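Local atomic coordinates of glycosyl transferase family 8 (Streptococcus pneumoniae, PDB entry 5GVW), a protein that transfers galactose from UDP-galactose to the terminal glucose of the already glycosylated serine-rich repeat protein PsrP, probably with manganese as cofactor. Residues Leu345-Asn350 and Pro368-Asp373. Sequence-based numbering, arbitrary orientation.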
ATOM      1  N   LEU A 345       2.478  25.513  25.032  1.00 43.10           N
ATOM      2  CA  LEU A 345       3.352  25.379  26.231  1.00 42.05           C
ATOM      3  C   LEU A 345       4.677  24.701  25.894  1.00 40.06           C
ATOM      4  O   LEU A 345       4.681  23.722  25.169  1.00 43.15           O
ATOM      5  CB  LEU A 345       2.652  24.507  27.273  1.00 42.06           C
ATOM      6  CG  LEU A 345       2.729  24.749  28.785  1.00 42.59           C
ATOM      7  CD1 LEU A 345       2.119  23.549  29.509  1.00 39.63           C
ATOM      8  CD2 LEU A 345       4.130  25.054  29.287  1.00 42.82           C
ATOM      9  N   TYR A 346       5.796  25.211  26.391  1.00 37.92           N
ATOM     10  CA  TYR A 346       7.068  24.505  26.243  1.00 37.36           C
ATOM     11  C   TYR A 346       7.329  23.714  27.529  1.00 40.78           C
ATOM     12  O   TYR A 346       7.280  24.283  28.616  1.00 41.91           O
ATOM     13  CB  TYR A 346       8.207  25.467  25.963  1.00 36.56           C
ATOM     14  CG  TYR A 346       9.489  24.761  25.596  1.00 37.34           C
ATOM     15  CD1 TYR A 346      10.407  24.410  26.568  1.00 36.09           C
ATOM     16  CD2 TYR A 346       9.763  24.403  24.279  1.00 34.91           C
ATOM     17  CE1 TYR A 346      11.567  23.745  26.234  1.00 38.44           C
ATOM     18  CE2 TYR A 346      10.921  23.725  23.947  1.00 33.23           C
ATOM     19  CZ  TYR A 346      11.819  23.396  24.918  1.00 36.01           C
ATOM     20  OH  TYR A 346      12.996  22.712  24.619  1.00 38.66           O
ATOM     21  N   LEU A 347       7.570  22.400  27.412  1.00 38.24           N
ATOM     22  CA  LEU A 347       7.875  21.569  28.568  1.00 34.39           C
ATOM     23  C   LEU A 347       9.368  21.356  28.555  1.00 33.57           C
ATOM     24  O   LEU A 347       9.884  20.674  27.706  1.00 32.51           O
ATOM     25  CB  LEU A 347       7.132  20.244  28.470  1.00 35.38           C
ATOM     26  CG  LEU A 347       5.612  20.357  28.315  1.00 36.28           C
ATOM     27  CD1 LEU A 347       5.015  18.967  28.183  1.00 36.77           C
ATOM     28  CD2 LEU A 347       4.937  21.070  29.475  1.00 36.28           C
ATOM     29  N   ASP A 348      10.080  21.977  29.476  1.00 38.56           N
ATOM     30  CA  ASP A 348      11.549  21.905  29.475  1.00 40.67           C
ATOM     31  C   ASP A 348      11.914  20.682  30.319  1.00 43.60           C
ATOM     32  O   ASP A 348      12.256  20.808  31.490  1.00 47.18           O
ATOM     33  CB  ASP A 348      12.178  23.206  30.008  1.00 39.62           C
ATOM     34  CG  ASP A 348      13.705  23.193  29.955  1.00 40.57           C
ATOM     35  OD1 ASP A 348      14.283  22.269  29.377  1.00 39.74           O
ATOM     36  OD2 ASP A 348      14.342  24.099  30.520  1.00 43.03           O
ATOM     37  N   LEU A 349      11.785  19.511  29.703  1.00 41.87           N
ATOM     38  CA  LEU A 349      11.955  18.212  30.353  1.00 39.64           C
ATOM     39  C   LEU A 349      13.265  17.493  30.006  1.00 40.12           C
ATOM     40  O   LEU A 349      13.575  16.482  30.622  1.00 41.26           O
ATOM     41  CB  LEU A 349      10.781  17.286  29.998  1.00 38.19           C
ATOM     42  CG  LEU A 349       9.377  17.873  30.050  1.00 37.96           C
ATOM     43  CD1 LEU A 349       8.297  16.913  29.593  1.00 35.45           C
ATOM     44  CD2 LEU A 349       9.101  18.314  31.456  1.00 41.22           C
ATOM     45  N   ASN A 350      14.030  17.970  29.033  1.00 42.44           N
ATOM     46  CA  ASN A 350      15.230  17.210  28.610  1.00 44.74           C
ATOM     47  C   ASN A 350      16.311  17.269  29.683  1.00 43.04           C
ATOM     48  O   ASN A 350      16.330  18.186  30.475  1.00 38.35           O
ATOM     49  CB  ASN A 350      15.768  17.609  27.219  1.00 44.11           C
ATOM     50  CG  ASN A 350      16.145  19.077  27.109  1.00 44.85           C
ATOM     51  OD1 ASN A 350      15.326  19.960  27.350  1.00 41.06           O
ATOM     52  ND2 ASN A 350      17.390  19.344  26.692  1.00 49.65           N
ATOM     53  N   PRO A 368       4.816  30.417  27.398  1.00 39.97           N
ATOM     54  CA  PRO A 368       5.071  29.920  28.753  1.00 42.49           C
ATOM     55  C   PRO A 368       5.985  28.678  28.743  1.00 39.88           C
ATOM     56  O   PRO A 368       5.998  27.924  27.774  1.00 40.08           O
ATOM     57  CB  PRO A 368       3.664  29.561  29.264  1.00 43.83           C
ATOM     58  CG  PRO A 368       2.849  29.350  28.039  1.00 42.72           C
ATOM     59  CD  PRO A 368       3.386  30.346  27.055  1.00 41.35           C
ATOM     60  N   MET A 369       6.757  28.483  29.795  1.00 37.99           N
ATOM     61  CA  MET A 369       7.667  27.347  29.850  1.00 37.18           C
ATOM     62  C   MET A 369       7.685  26.849  31.273  1.00 38.75           C
ATOM     63  O   MET A 369       7.908  27.642  32.169  1.00 42.49           O
ATOM     64  CB  MET A 369       9.058  27.769  29.405  1.00 36.25           C
ATOM     65  CG  MET A 369      10.146  26.736  29.627  1.00 36.09           C
ATOM     66  SD  MET A 369      11.729  27.186  28.875  1.00 39.46           S
ATOM     67  CE  MET A 369      11.978  28.827  29.567  1.00 40.48           C
ATOM     68  N   ILE A 370       7.423  25.551  31.465  1.00 37.68           N
ATOM     69  CA  ILE A 370       7.498  24.899  32.768  1.00 36.59           C
ATOM     70  C   ILE A 370       8.572  23.798  32.806  1.00 36.82           C
ATOM     71  O   ILE A 370       9.124  23.393  31.764  1.00 36.73           O
ATOM     72  CB  ILE A 370       6.120  24.364  33.234  1.00 37.68           C
ATOM     73  CG1 ILE A 370       5.577  23.301  32.293  1.00 37.11           C
ATOM     74  CG2 ILE A 370       5.132  25.523  33.367  1.00 40.68           C
ATOM     75  CD1 ILE A 370       4.260  22.718  32.756  1.00 37.35           C
ATOM     76  N   ALA A 371       8.886  23.342  34.016  1.00 33.93           N
ATOM     77  CA  ALA A 371       9.836  22.253  34.202  1.00 35.75           C
ATOM     78  C   ALA A 371       9.600  21.452  35.474  1.00 37.20           C
ATOM     79  O   ALA A 371       8.747  21.791  36.305  1.00 40.68           O
ATOM     80  CB  ALA A 371      11.277  22.766  34.150  1.00 35.09           C
ATOM     81  N   PHE A 372      10.302  20.327  35.542  1.00 35.75           N
ATOM     82  CA  PHE A 372      10.467  19.562  36.762  1.00 36.42           C
ATOM     83  C   PHE A 372      11.673  20.088  37.508  1.00 34.99           C
ATOM     84  O   PHE A 372      12.648  20.474  36.882  1.00 31.66           O
ATOM     85  CB  PHE A 372      10.643  18.052  36.487  1.00 36.30           C
ATOM     86  CG  PHE A 372       9.388  17.367  36.030  1.00 38.36           C
ATOM     87  CD1 PHE A 372       8.280  17.279  36.872  1.00 40.12           C
ATOM     88  CD2 PHE A 372       9.302  16.806  34.760  1.00 37.30           C
ATOM     89  CE1 PHE A 372       7.110  16.652  36.441  1.00 40.71           C
ATOM     90  CE2 PHE A 372       8.138  16.188  34.334  1.00 37.47           C
ATOM     91  CZ  PHE A 372       7.044  16.106  35.170  1.00 37.95           C
ATOM     92  N   ASP A 373      11.596  20.056  38.842  1.00 36.59           N
ATOM     93  CA  ASP A 373      12.716  20.403  39.740  1.00 39.16           C
ATOM     94  C   ASP A 373      14.060  19.836  39.318  1.00 39.42           C
ATOM     95  O   ASP A 373      15.075  20.475  39.532  1.00 43.67           O
ATOM     96  CB  ASP A 373      12.435  20.016  41.225  1.00 42.88           C
ATOM     97  CG  ASP A 373      12.073  18.511  41.429  1.00 49.41           C
ATOM     98  OD1 ASP A 373      12.735  17.602  40.873  1.00 54.72           O
ATOM     99  OD2 ASP A 373      11.092  18.226  42.162  1.00 50.82           O
TER
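With chi1 of Tyr346 at -171° and of Met369 at 171°, both side chains leave their strands with CG opposite the backbone N and run side by side in the same direction. The methionine chain stays extended as far as its sulfur, and in the resulting Met-aromatic contact Met369 SD approaches the ring obliquely, 3.8 Å from Tyr346 CD1. On the other face, Ile370 holds CG1 between its backbone N and carbonyl carbon, where CG1 reaches both Leu347 CD2 at 3.7 Å and Leu345 CD2 at 3.8 Å. Between these layers the backbones pair as parallel strands: Tyr346 N donates to Pro368 O, Ile370 N to Tyr346 O (3.1 Å), and Asp348 N to Ile370 O (2.9 Å). The strands belong to a six-stranded parallel sheet away from the UDP and manganese sites and are joined by a beta-alpha-beta crossover through helix 356-364, which packs over Tyr346 and Met369. Helix 395-403 covers the Ile370 face. There Leu349 CD2 also meets Phe372 CD2 at 3.6 Å, beyond the last of the three bonds. On the tyrosine side, the buried carboxylate of Asp348 is held by a salt bridge to Lys354 and hydrogen bonds with the Tyr359 and Tyr385 hydroxyls.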